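Local coordinates for protein NADP-dependent glyceraldehyde-3-phosphate dehydrogenase (Bacillus halodurans, PDB 3PRL) that probably oxidises glyceraldehyde 3-phosphate to 3-phosphoglycerate with NADP+ as cofactor, without phosphorylating the substrate, as a member of the aldehyde dehydrogenase family, at residues Lys275-Gln280 / Asp307-Asn312; Ala266-Asp271 / Lys297-Gln302; Gly129-Gly134 / Ile145-Arg150; Arg118-Glu123 / Gln464-Ser469. One frame throughout, in Å; residues are numbered along the deposited sequence.

From the N terminus, the chain first passes helix 103-124, whose segment 118-123 is met much later in the chain: contact 4 closes only when helix 466-472 arrives, making the widest loop of the four and packing that short helix against helix 103-124. Contact 3 comes next and closes at once, the oligomerisation hairpin of strands 129-133 and 144-159. Contacts 2 and 1 follow in series with it, and all three lie within the span of contact 4. Contacts 1 and 2 cross along the chain, both in the catalytic domain, and the helix pair of contact 1 packs on the parallel strands of contact 2, Leu-309 touching Val-268, Val-299 and Val-301.

Contact 1 of 4, residues Lys275-Gln280 / Asp307-Asn312; sequences KLTASQ and DQLVAN
Helices 274-286 and 303-317 come together with Ala-278 opposite Asn-312, their CA atoms 6.0 Å apart, and the axes of the two short segments approach to 9.1 Å at a crossing angle of -48°. The small residue allows the approach: the methyl CB of Ala-278 sits 3.5 Å from CB of Asn-312. One turn back on the second helix, Leu-309 adds the greasy part. Its CG lies anti to the backbone N (chi1 174°), which carries CD1 across to the first helix, where it rests 3.7 Å from the backbone N of Ala-278 and 3.9 Å from CG2 of Thr-277, the leucine and threonine side chains crossing at about a right angle. The other branch, CD2, turns to the sheet beneath and meets Val-268. Both helices pack on one face of the parallel sheet of the catalytic domain, as in other aldehyde dehydrogenases; Thr-277 also touches Val-268. The hydroxyl OG1 of Thr-277 takes no part across the gap, since it bonds to the carbonyl O of Asp-273, just before its helix begins. The amide of Asn-312 is held less firmly: OD1 accepts a weak bond from NE2 of Gln-308, 2.8 Å long but bent to 129° at the hydrogen, and ND2 makes a weak one to the carbonyl O of Leu-274. At the solvent side Lys-275, its chain bent at chi2, brings NZ back to 3.9 Å from OD1 of Asn-312, too far for a hydrogen bond.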
loop_
_atom_site.group_PDB
_atom_site.type_symbol
_atom_site.label_atom_id
_atom_site.label_comp_id
_atom_site.label_asym_id
_atom_site.label_seq_id
_atom_site.Cartn_x
_atom_site.Cartn_y
_atom_site.Cartn_z
ATOM N N LYS D 275 39.260 4.299 -9.445
ATOM C CA LYS D 275 39.375 2.942 -9.973
ATOM C C LYS D 275 37.988 2.371 -10.259
ATOM O O LYS D 275 37.707 1.955 -11.385
ATOM C CB LYS D 275 40.158 2.027 -9.018
ATOM C CG LYS D 275 41.678 2.148 -9.126
ATOM C CD LYS D 275 42.174 1.762 -10.523
ATOM C CE LYS D 275 43.673 1.999 -10.664
ATOM N NZ LYS D 275 44.147 1.718 -12.054
ATOM N N LEU D 276 37.131 2.380 -9.237
ATOM C CA LEU D 276 35.721 1.971 -9.340
ATOM C C LEU D 276 34.926 2.809 -10.352
ATOM O O LEU D 276 34.153 2.270 -11.158
ATOM C CB LEU D 276 35.057 2.021 -7.949
ATOM C CG LEU D 276 33.582 1.637 -7.744
ATOM C CD1 LEU D 276 33.254 0.253 -8.321
ATOM C CD2 LEU D 276 33.215 1.701 -6.252
ATOM N N THR D 277 35.114 4.125 -10.308
ATOM C CA THR D 277 34.485 5.010 -11.288
ATOM C C THR D 277 34.901 4.630 -12.715
ATOM O O THR D 277 34.044 4.397 -13.563
ATOM C CB THR D 277 34.824 6.486 -11.029
ATOM O OG1 THR D 277 34.479 6.835 -9.684
ATOM C CG2 THR D 277 34.077 7.388 -12.011
ATOM N N ALA D 278 36.208 4.556 -12.967
ATOM C CA ALA D 278 36.715 4.202 -14.299
ATOM C C ALA D 278 36.116 2.880 -14.797
ATOM O O ALA D 278 35.747 2.747 -15.970
ATOM C CB ALA D 278 38.251 4.143 -14.307
ATOM N N SER D 279 36.024 1.912 -13.892
ATOM C CA SER D 279 35.476 0.608 -14.220
ATOM C C SER D 279 33.962 0.653 -14.481
ATOM O O SER D 279 33.498 0.090 -15.464
ATOM C CB SER D 279 35.822 -0.407 -13.135
ATOM O OG SER D 279 35.453 -1.702 -13.557
ATOM N N GLN D 280 33.208 1.337 -13.626
ATOM C CA GLN D 280 31.758 1.506 -13.853
ATOM C C GLN D 280 31.506 2.242 -15.176
ATOM O O GLN D 280 30.670 1.823 -15.984
ATOM C CB GLN D 280 31.082 2.238 -12.677
ATOM C CG GLN D 280 30.931 1.414 -11.364
ATOM C CD GLN D 280 29.967 0.220 -11.490
ATOM O OE1 GLN D 280 28.751 0.381 -11.504
ATOM N NE2 GLN D 280 30.520 -0.984 -11.566
ATOM N N ASP D 307 42.976 14.067 -15.097
ATOM C CA ASP D 307 44.101 13.333 -15.668
ATOM C C ASP D 307 44.105 11.878 -15.211
ATOM O O ASP D 307 44.208 10.962 -16.031
ATOM C CB ASP D 307 45.433 13.996 -15.286
ATOM C CG ASP D 307 45.716 15.256 -16.080
ATOM O OD1 ASP D 307 44.902 15.632 -16.950
ATOM O OD2 ASP D 307 46.773 15.879 -15.837
ATOM N N GLN D 308 43.976 11.675 -13.904
ATOM C CA GLN D 308 44.086 10.335 -13.340
ATOM C C GLN D 308 42.950 9.400 -13.765
ATOM O O GLN D 308 43.201 8.248 -14.083
ATOM C CB GLN D 308 44.238 10.383 -11.814
ATOM C CG GLN D 308 44.626 9.042 -11.180
ATOM C CD GLN D 308 45.804 8.366 -11.886
ATOM O OE1 GLN D 308 46.968 8.703 -11.649
ATOM N NE2 GLN D 308 45.499 7.400 -12.752
ATOM N N LEU D 309 41.711 9.897 -13.771
ATOM C CA LEU D 309 40.556 9.085 -14.189
ATOM C C LEU D 309 40.648 8.693 -15.666
ATOM O O LEU D 309 40.479 7.526 -16.019
ATOM C CB LEU D 309 39.243 9.824 -13.920
ATOM C CG LEU D 309 37.963 9.150 -14.441
ATOM C CD1 LEU D 309 37.569 7.976 -13.551
ATOM C CD2 LEU D 309 36.823 10.152 -14.589
ATOM N N VAL D 310 40.939 9.678 -16.511
ATOM C CA VAL D 310 41.037 9.475 -17.957
ATOM C C VAL D 310 42.227 8.584 -18.330
ATOM O O VAL D 310 42.216 7.922 -19.372
ATOM C CB VAL D 310 41.002 10.829 -18.726
ATOM C CG1 VAL D 310 42.350 11.510 -18.737
ATOM C CG2 VAL D 310 40.480 10.628 -20.132
ATOM N N ALA D 311 43.235 8.558 -17.454
ATOM C CA ALA D 311 44.321 7.589 -17.539
ATOM C C ALA D 311 43.810 6.169 -17.260
ATOM O O ALA D 311 44.095 5.240 -18.025
ATOM C CB ALA D 311 45.475 7.963 -16.578
ATOM N N ASN D 312 43.048 6.007 -16.176
ATOM C CA ASN D 312 42.464 4.702 -15.837
ATOM C C ASN D 312 41.539 4.223 -16.953
ATOM O O ASN D 312 41.710 3.119 -17.477
ATOM C CB ASN D 312 41.702 4.746 -14.510
ATOM C CG ASN D 312 42.497 5.385 -13.377
ATOM O OD1 ASN D 312 43.732 5.330 -13.339
ATOM N ND2 ASN D 312 41.780 5.994 -12.438
#

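Contact 2 of 4, residues Ala266-Asp271 / Lys297-Gln302; sequences AIVLDD and KRVFVQ
Four backbone hydrogen bonds stitch Ala-266 to Val-268 against Arg-298 to Gln-302 in parallel. Ala-266 N gives to Arg-298 O at 2.6 Å and Val-268 N to Phe-300 O at 3.0 Å; Ala-266 O receives Phe-300 N and Val-268 O receives Gln-302 N, the last nearly straight (172°). CA-H...O contacts (Val-299 CA to Ala-266 O, Ile-267 CA to Phe-300 O) fill in between. The strands are the two ends of a beta-alpha-beta crossover through helix 274-286. Apolar contacts follow the faces: beneath that helix and helix 303-317, Val-268 sets CG2 3.9 Å from CG1 of Val-299 and CB 3.9 Å from CG2 of Val-301, while Ile-267 and Phe-300 turn to the other face, against helix 400-409. Past the last bridge a polar end rests on carbon. With CG anti to the backbone N (chi1 -151°), Gln-302 lays its amide alongside Asp-270, NE2 in close van der Waals contact with CB of Asp-270 at 3.1 Å and bonding weakly to Ser-304 OG. Buried Asp-270 N has no partner, Gln-302 OE1 being too far at 3.7 Å. Replacing Gln-302 by an alanine would probably uncover Asp-270 N and deprive Ser-304 of that weak donor.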
loop_
_atom_site.group_PDB
_atom_site.type_symbol
_atom_site.label_atom_id
_atom_site.label_comp_id
_atom_site.label_asym_id
_atom_site.label_seq_id
_atom_site.Cartn_x
_atom_site.Cartn_y
_atom_site.Cartn_z
ATOM N N ALA D 266 28.108 10.859 -16.625
ATOM C CA ALA D 266 28.825 10.379 -15.469
ATOM C C ALA D 266 29.438 11.624 -14.859
ATOM O O ALA D 266 30.134 12.372 -15.538
ATOM C CB ALA D 266 29.891 9.406 -15.879
ATOM N N ILE D 267 29.139 11.861 -13.588
ATOM C CA ILE D 267 29.729 12.989 -12.877
ATOM C C ILE D 267 30.760 12.451 -11.897
ATOM O O ILE D 267 30.438 11.596 -11.066
ATOM C CB ILE D 267 28.646 13.829 -12.170
ATOM C CG1 ILE D 267 27.594 14.273 -13.208
ATOM C CG2 ILE D 267 29.278 15.002 -11.434
ATOM C CD1 ILE D 267 26.476 15.162 -12.682
ATOM N N VAL D 268 31.998 12.935 -12.030
ATOM C CA VAL D 268 33.118 12.505 -11.194
ATOM C C VAL D 268 33.705 13.708 -10.433
ATOM O O VAL D 268 34.336 14.584 -11.026
ATOM C CB VAL D 268 34.202 11.783 -12.035
ATOM C CG1 VAL D 268 35.058 10.897 -11.156
ATOM C CG2 VAL D 268 33.565 10.941 -13.152
ATOM N N LEU D 269 33.447 13.762 -9.125
ATOM C CA LEU D 269 33.976 14.824 -8.262
ATOM C C LEU D 269 35.354 14.467 -7.692
ATOM O O LEU D 269 35.807 13.336 -7.832
ATOM C CB LEU D 269 32.988 15.166 -7.134
ATOM C CG LEU D 269 31.622 15.737 -7.533
ATOM C CD1 LEU D 269 30.758 16.042 -6.302
ATOM C CD2 LEU D 269 31.771 16.969 -8.426
ATOM N N ASP D 270 36.007 15.445 -7.061
ATOM C CA ASP D 270 37.384 15.310 -6.537
ATOM C C ASP D 270 37.609 14.123 -5.581
ATOM O O ASP D 270 38.632 13.429 -5.671
ATOM C CB ASP D 270 37.827 16.649 -5.908
ATOM C CG ASP D 270 38.920 16.502 -4.845
ATOM O OD1 ASP D 270 39.697 15.521 -4.859
ATOM O OD2 ASP D 270 39.013 17.411 -3.988
ATOM N N ASP D 271 36.661 13.902 -4.676
ATOM C CA ASP D 271 36.773 12.859 -3.669
ATOM C C ASP D 271 36.175 11.523 -4.136
ATOM O O ASP D 271 35.368 10.917 -3.433
ATOM C CB ASP D 271 36.119 13.328 -2.357
ATOM C CG ASP D 271 34.654 13.710 -2.534
ATOM O OD1 ASP D 271 34.256 14.039 -3.670
ATOM O OD2 ASP D 271 33.903 13.687 -1.534
ATOM N N LYS D 297 27.199 8.057 -21.505
ATOM C CA LYS D 297 27.635 8.526 -22.814
ATOM C C LYS D 297 28.322 9.869 -22.724
ATOM O O LYS D 297 28.615 10.463 -23.738
ATOM C CB LYS D 297 26.439 8.631 -23.760
ATOM C CG LYS D 297 25.849 7.304 -24.201
ATOM C CD LYS D 297 24.497 7.547 -24.758
ATOM C CE LYS D 297 23.827 6.269 -25.169
ATOM N NZ LYS D 297 22.357 6.371 -24.866
ATOM N N ARG D 298 28.579 10.328 -21.504
ATOM C CA ARG D 298 29.132 11.651 -21.221
ATOM C C ARG D 298 29.850 11.599 -19.884
ATOM O O ARG D 298 29.253 11.183 -18.887
ATOM C CB ARG D 298 27.996 12.666 -21.052
ATOM C CG ARG D 298 27.584 13.454 -22.264
ATOM C CD ARG D 298 26.743 14.650 -21.815
ATOM N NE ARG D 298 25.422 14.279 -21.299
ATOM C CZ ARG D 298 24.452 15.151 -21.017
ATOM N NH1 ARG D 298 24.648 16.460 -21.208
ATOM N NH2 ARG D 298 23.279 14.719 -20.556
ATOM N N VAL D 299 31.110 12.023 -19.839
ATOM C CA VAL D 299 31.767 12.185 -18.546
ATOM C C VAL D 299 32.062 13.651 -18.244
ATOM O O VAL D 299 32.909 14.266 -18.883
ATOM C CB VAL D 299 33.077 11.378 -18.419
ATOM C CG1 VAL D 299 33.666 11.560 -17.018
ATOM C CG2 VAL D 299 32.855 9.894 -18.723
ATOM N N PHE D 300 31.357 14.205 -17.268
ATOM C CA PHE D 300 31.772 15.475 -16.677
ATOM C C PHE D 300 32.698 15.146 -15.508
ATOM O O PHE D 300 32.249 14.607 -14.495
ATOM C CB PHE D 300 30.569 16.275 -16.166
ATOM C CG PHE D 300 29.532 16.576 -17.214
ATOM C CD1 PHE D 300 29.760 17.543 -18.185
ATOM C CD2 PHE D 300 28.315 15.907 -17.211
ATOM C CE1 PHE D 300 28.796 17.830 -19.142
ATOM C CE2 PHE D 300 27.346 16.184 -18.168
ATOM C CZ PHE D 300 27.580 17.144 -19.130
ATOM N N VAL D 301 33.984 15.458 -15.644
ATOM C CA VAL D 301 34.967 15.140 -14.601
ATOM C C VAL D 301 35.660 16.394 -14.072
ATOM O O VAL D 301 36.130 17.223 -14.848
ATOM C CB VAL D 301 36.027 14.088 -15.086
ATOM C CG1 VAL D 301 36.808 14.590 -16.283
ATOM C CG2 VAL D 301 36.958 13.695 -13.953
ATOM N N GLN D 302 35.723 16.527 -12.749
ATOM C CA GLN D 302 36.352 17.693 -12.135
ATOM C C GLN D 302 37.817 17.796 -12.553
ATOM O O GLN D 302 38.489 16.777 -12.706
ATOM C CB GLN D 302 36.233 17.646 -10.612
ATOM C CG GLN D 302 36.195 19.022 -9.987
ATOM C CD GLN D 302 36.253 18.989 -8.485
ATOM O OE1 GLN D 302 35.222 18.941 -7.818
ATOM N NE2 GLN D 302 37.460 19.023 -7.938
#

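Contact 3 of 4, residues Gly129-Gly134 / Ile145-Arg150; sequences GETLKG and IALVER
Ile-145 and Thr-131 touch diagonally across the oligomerisation hairpin of the aldehyde dehydrogenase fold, strand 129-133 running antiparallel to strand 144-159. Along Ile-145, CB lies 4.1 Å from the carbonyl O of Leu-132; CG1, anti to the backbone N (chi1 -177°), comes to 3.7 Å from the same oxygen; and the end methyl CD1 lodges between CB of Thr-131, at 4.0 Å, and CD of Lys-133, at 4.1 Å. A glycine in place of Ile-145 would probably cost CB of Thr-131 and CD of Lys-133 the methyl they share. Thr-131 and Leu-147 run alongside each other, CG2 of Thr-131 3.5 Å from CD1 of Leu-147, closer than carbon atoms normally sit. On the other face, CG of Glu-130 sits 4.0 Å from CB of Val-148, the two side chains alongside. Two hydrogen-bonded pairs hold the backbones, Glu-130 with Val-148 and Leu-132 with Ala-146; the shortest bond, Val-148 N to Glu-130 O, is 2.7 Å and nearly straight (171°). Residues 129-131 also pair antiparallel with a strand of a second subunit, so backbone bonding carries the sheet across the interface, while side chains of neighbouring subunits pack on its faces, Phe-451 of a third subunit on Leu-132 and Ala-146.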
loop_
_atom_site.group_PDB
_atom_site.type_symbol
_atom_site.label_atom_id
_atom_site.label_comp_id
_atom_site.label_asym_id
_atom_site.label_seq_id
_atom_site.Cartn_x
_atom_site.Cartn_y
_atom_site.Cartn_z
ATOM N N GLY D 129 -7.309 -5.165 -4.517
ATOM C CA GLY D 129 -8.252 -4.048 -4.553
ATOM C C GLY D 129 -8.324 -3.275 -3.249
ATOM O O GLY D 129 -7.775 -3.699 -2.225
ATOM N N GLU D 130 -9.016 -2.139 -3.277
ATOM C CA GLU D 130 -9.277 -1.381 -2.046
ATOM C C GLU D 130 -10.737 -0.988 -1.910
ATOM O O GLU D 130 -11.469 -0.962 -2.899
ATOM C CB GLU D 130 -8.377 -0.141 -1.938
ATOM C CG GLU D 130 -8.227 0.665 -3.205
ATOM C CD GLU D 130 -7.061 1.635 -3.114
ATOM O OE1 GLU D 130 -5.892 1.174 -3.200
ATOM O OE2 GLU D 130 -7.308 2.844 -2.946
ATOM N N THR D 131 -11.159 -0.720 -0.674
ATOM C CA THR D 131 -12.493 -0.180 -0.404
ATOM C C THR D 131 -12.392 1.164 0.316
ATOM O O THR D 131 -11.529 1.369 1.205
ATOM C CB THR D 131 -13.348 -1.114 0.454
ATOM O OG1 THR D 131 -12.784 -1.177 1.763
ATOM C CG2 THR D 131 -13.377 -2.510 -0.146
ATOM N N LEU D 132 -13.302 2.052 -0.063
ATOM C CA LEU D 132 -13.396 3.412 0.467
ATOM C C LEU D 132 -14.815 3.592 0.920
ATOM O O LEU D 132 -15.747 3.046 0.325
ATOM C CB LEU D 132 -13.073 4.467 -0.604
ATOM C CG LEU D 132 -11.915 4.197 -1.578
ATOM C CD1 LEU D 132 -11.696 5.412 -2.448
ATOM C CD2 LEU D 132 -10.645 3.902 -0.796
ATOM N N LYS D 133 -14.969 4.359 1.985
ATOM C CA LYS D 133 -16.264 4.615 2.558
ATOM C C LYS D 133 -16.611 6.042 2.205
ATOM O O LYS D 133 -15.723 6.879 2.096
ATOM C CB LYS D 133 -16.180 4.449 4.068
ATOM C CG LYS D 133 -15.655 3.066 4.505
ATOM C CD LYS D 133 -16.709 1.981 4.347
ATOM C CE LYS D 133 -17.609 1.914 5.591
ATOM N NZ LYS D 133 -18.821 2.765 5.457
ATOM N N GLY D 134 -17.891 6.326 2.013
ATOM C CA GLY D 134 -18.291 7.662 1.579
ATOM C C GLY D 134 -17.888 8.765 2.541
ATOM O O GLY D 134 -17.492 9.850 2.112
ATOM N N ILE D 145 -20.025 2.392 -0.011
ATOM C CA ILE D 145 -18.748 1.714 -0.062
ATOM C C ILE D 145 -18.335 1.544 -1.527
ATOM O O ILE D 145 -19.114 1.051 -2.347
ATOM C CB ILE D 145 -18.768 0.350 0.723
ATOM C CG1 ILE D 145 -17.372 -0.297 0.716
ATOM C CG2 ILE D 145 -19.829 -0.593 0.176
ATOM C CD1 ILE D 145 -17.132 -1.290 1.857
ATOM N N ALA D 146 -17.132 2.007 -1.850
ATOM C CA ALA D 146 -16.589 1.825 -3.186
ATOM C C ALA D 146 -15.566 0.686 -3.159
ATOM O O ALA D 146 -14.648 0.696 -2.318
ATOM C CB ALA D 146 -15.980 3.117 -3.704
ATOM N N LEU D 147 -15.797 -0.322 -4.008
ATOM C CA LEU D 147 -14.842 -1.409 -4.266
ATOM C C LEU D 147 -14.049 -1.040 -5.506
ATOM O O LEU D 147 -14.614 -0.947 -6.611
ATOM C CB LEU D 147 -15.566 -2.744 -4.511
ATOM C CG LEU D 147 -15.979 -3.679 -3.364
ATOM C CD1 LEU D 147 -16.237 -2.935 -2.077
ATOM C CD2 LEU D 147 -17.211 -4.508 -3.754
ATOM N N VAL D 148 -12.755 -0.788 -5.317
ATOM C CA VAL D 148 -11.893 -0.349 -6.409
ATOM C C VAL D 148 -11.021 -1.535 -6.814
ATOM O O VAL D 148 -10.370 -2.163 -5.979
ATOM C CB VAL D 148 -11.062 0.938 -6.044
ATOM C CG1 VAL D 148 -10.335 1.527 -7.273
ATOM C CG2 VAL D 148 -11.969 2.034 -5.430
ATOM N N GLU D 149 -11.049 -1.872 -8.095
ATOM C CA GLU D 149 -10.170 -2.900 -8.621
ATOM C C GLU D 149 -9.477 -2.375 -9.871
ATOM O O GLU D 149 -9.725 -1.223 -10.267
ATOM C CB GLU D 149 -10.957 -4.183 -8.899
ATOM C CG GLU D 149 -11.218 -5.020 -7.643
ATOM C CD GLU D 149 -12.233 -6.149 -7.859
ATOM O OE1 GLU D 149 -13.336 -5.881 -8.411
ATOM O OE2 GLU D 149 -11.927 -7.312 -7.470
ATOM N N ARG D 150 -8.603 -3.200 -10.467
ATOM C CA ARG D 150 -7.973 -2.911 -11.755
ATOM C C ARG D 150 -8.495 -3.782 -12.900
ATOM O O ARG D 150 -8.627 -4.998 -12.763
ATOM C CB ARG D 150 -6.453 -3.069 -11.672
ATOM C CG ARG D 150 -5.825 -2.067 -10.750
ATOM C CD ARG D 150 -4.615 -1.461 -11.367
ATOM N NE ARG D 150 -4.578 -0.066 -10.996
ATOM C CZ ARG D 150 -4.556 0.955 -11.838
ATOM N NH1 ARG D 150 -4.497 0.767 -13.154
ATOM N NH2 ARG D 150 -4.569 2.181 -11.338
#

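Contact 4 of 4, residues Arg118-Glu123 / Gln464-Ser469; sequences RHTADE and QGIKPS
Two branches of Ile-466 reach helix 103-124 because of its torsions: CG2 stands anti to the backbone N, and chi1 and chi2 near -60° fold CD1 round toward Thr-120. There CD1 comes 3.3 Å from OG1 of Thr-120, a hydroxyl already bonded to Ile-116 O. CG2 lies over the helix turn, 3.7 Å from CA of Thr-120 and 3.8 Å from CB of Glu-123, and meets the His-119 ring edge-on, 4.1 Å from CD2. Glu-123 runs nearly perpendicular to Lys-467; its OE1 is 4.3 Å from NZ of Lys-467, too far for a salt bridge. Gly-465 is the N-cap of helix 466-472, and its carbonyl O takes Ser-469 N and Ser-469 OG from opposite faces of its plane, the hydroxyl at 2.5 Å. The contact ties the start of this helix to helix 103-124 at the subunit interface, where Phe-137 of a third subunit meets the His-119 ring; Ile-466 lies about 10 Å, between side chains, from Glu-259, the predicted active-site residue. No hydrogen bond crosses: Ile-466 supplies apolar grip, and the lysine probably adds some attraction without a direct ion pair, OE2 of Glu-123 having its firm partner in Arg-126 of a fourth subunit.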
loop_
_atom_site.group_PDB
_atom_site.type_symbol
_atom_site.label_atom_id
_atom_site.label_comp_id
_atom_site.label_asym_id
_atom_site.label_seq_id
_atom_site.Cartn_x
_atom_site.Cartn_y
_atom_site.Cartn_z
ATOM N N ARG D 118 8.563 -14.335 -14.901
ATOM C CA ARG D 118 8.101 -14.997 -13.670
ATOM C C ARG D 118 7.739 -13.983 -12.591
ATOM O O ARG D 118 6.704 -14.099 -11.950
ATOM C CB ARG D 118 9.127 -16.008 -13.164
ATOM C CG ARG D 118 9.299 -17.184 -14.101
ATOM C CD ARG D 118 9.800 -18.384 -13.367
ATOM N NE ARG D 118 10.761 -19.121 -14.170
ATOM C CZ ARG D 118 12.067 -18.889 -14.159
ATOM N NH1 ARG D 118 12.576 -17.933 -13.377
ATOM N NH2 ARG D 118 12.867 -19.620 -14.927
ATOM N N HIS D 119 8.586 -12.975 -12.427
ATOM C CA HIS D 119 8.412 -11.935 -11.413
ATOM C C HIS D 119 7.209 -11.039 -11.678
ATOM O O HIS D 119 6.581 -10.556 -10.736
ATOM C CB HIS D 119 9.676 -11.098 -11.314
ATOM C CG HIS D 119 9.802 -10.360 -10.022
ATOM N ND1 HIS D 119 10.491 -10.865 -8.942
ATOM C CD2 HIS D 119 9.310 -9.162 -9.632
ATOM C CE1 HIS D 119 10.428 -10.004 -7.944
ATOM N NE2 HIS D 119 9.713 -8.967 -8.335
ATOM N N THR D 120 6.929 -10.814 -12.967
ATOM C CA THR D 120 5.746 -10.125 -13.478
ATOM C C THR D 120 4.483 -10.925 -13.166
ATOM O O THR D 120 3.472 -10.359 -12.726
ATOM C CB THR D 120 5.842 -9.919 -15.048
ATOM O OG1 THR D 120 6.885 -8.993 -15.369
ATOM C CG2 THR D 120 4.562 -9.386 -15.627
ATOM N N ALA D 121 4.519 -12.223 -13.480
ATOM C CA ALA D 121 3.422 -13.140 -13.108
ATOM C C ALA D 121 3.065 -13.059 -11.615
ATOM O O ALA D 121 1.892 -12.838 -11.281
ATOM C CB ALA D 121 3.748 -14.558 -13.495
ATOM N N ASP D 122 4.060 -13.223 -10.734
ATOM C CA ASP D 122 3.830 -13.180 -9.266
ATOM C C ASP D 122 3.321 -11.787 -8.836
ATOM O O ASP D 122 2.507 -11.662 -7.920
ATOM C CB ASP D 122 5.094 -13.492 -8.438
ATOM C CG ASP D 122 5.929 -14.654 -8.978
ATOM O OD1 ASP D 122 5.375 -15.721 -9.280
ATOM O OD2 ASP D 122 7.182 -14.498 -9.043
ATOM N N GLU D 123 3.835 -10.740 -9.480
ATOM C CA GLU D 123 3.407 -9.379 -9.145
ATOM C C GLU D 123 1.933 -9.140 -9.479
ATOM O O GLU D 123 1.239 -8.392 -8.776
ATOM C CB GLU D 123 4.299 -8.340 -9.811
ATOM C CG GLU D 123 4.162 -6.927 -9.236
ATOM C CD GLU D 123 4.709 -6.787 -7.817
ATOM O OE1 GLU D 123 4.012 -6.210 -6.971
ATOM O OE2 GLU D 123 5.835 -7.242 -7.544
ATOM N N GLN D 464 7.997 2.325 -16.467
ATOM C CA GLN D 464 8.097 0.870 -16.532
ATOM C C GLN D 464 8.770 0.290 -15.296
ATOM O O GLN D 464 8.846 0.926 -14.245
ATOM C CB GLN D 464 8.838 0.423 -17.800
ATOM C CG GLN D 464 8.008 -0.398 -18.784
ATOM C CD GLN D 464 8.201 -1.911 -18.627
ATOM O OE1 GLN D 464 8.973 -2.377 -17.780
ATOM N NE2 GLN D 464 7.481 -2.681 -19.433
ATOM N N GLY D 465 9.319 -0.908 -15.455
ATOM C CA GLY D 465 9.715 -1.714 -14.334
ATOM C C GLY D 465 8.499 -2.593 -14.108
ATOM O O GLY D 465 7.432 -2.362 -14.700
ATOM N N ILE D 466 8.643 -3.600 -13.253
ATOM C CA ILE D 466 7.634 -4.664 -13.164
ATOM C C ILE D 466 6.258 -4.192 -12.711
ATOM O O ILE D 466 5.294 -4.296 -13.480
ATOM C CB ILE D 466 8.110 -5.854 -12.311
ATOM C CG1 ILE D 466 9.381 -6.461 -12.903
ATOM C CG2 ILE D 466 6.985 -6.915 -12.170
ATOM C CD1 ILE D 466 9.251 -6.943 -14.328
ATOM N N LYS D 467 6.154 -3.687 -11.479
ATOM C CA LYS D 467 4.861 -3.184 -10.999
ATOM C C LYS D 467 4.311 -2.015 -11.810
ATOM O O LYS D 467 3.135 -2.054 -12.185
ATOM C CB LYS D 467 4.831 -2.843 -9.508
ATOM C CG LYS D 467 3.398 -2.555 -8.989
ATOM C CD LYS D 467 3.384 -1.678 -7.734
ATOM C CE LYS D 467 3.345 -2.526 -6.476
ATOM N NZ LYS D 467 1.974 -2.569 -5.856
ATOM N N PRO D 468 5.133 -0.966 -12.057
ATOM C CA PRO D 468 4.618 0.207 -12.784
ATOM C C PRO D 468 4.045 -0.186 -14.141
ATOM O O PRO D 468 3.069 0.421 -14.597
ATOM C CB PRO D 468 5.868 1.090 -12.972
ATOM C CG PRO D 468 6.736 0.717 -11.812
ATOM C CD PRO D 468 6.519 -0.748 -11.597
ATOM N N SER D 469 4.657 -1.196 -14.769
ATOM C CA SER D 469 4.153 -1.766 -16.011
ATOM C C SER D 469 2.736 -2.285 -15.858
ATOM O O SER D 469 1.884 -1.995 -16.690
ATOM C CB SER D 469 5.067 -2.897 -16.500
ATOM O OG SER D 469 6.277 -2.319 -16.966
#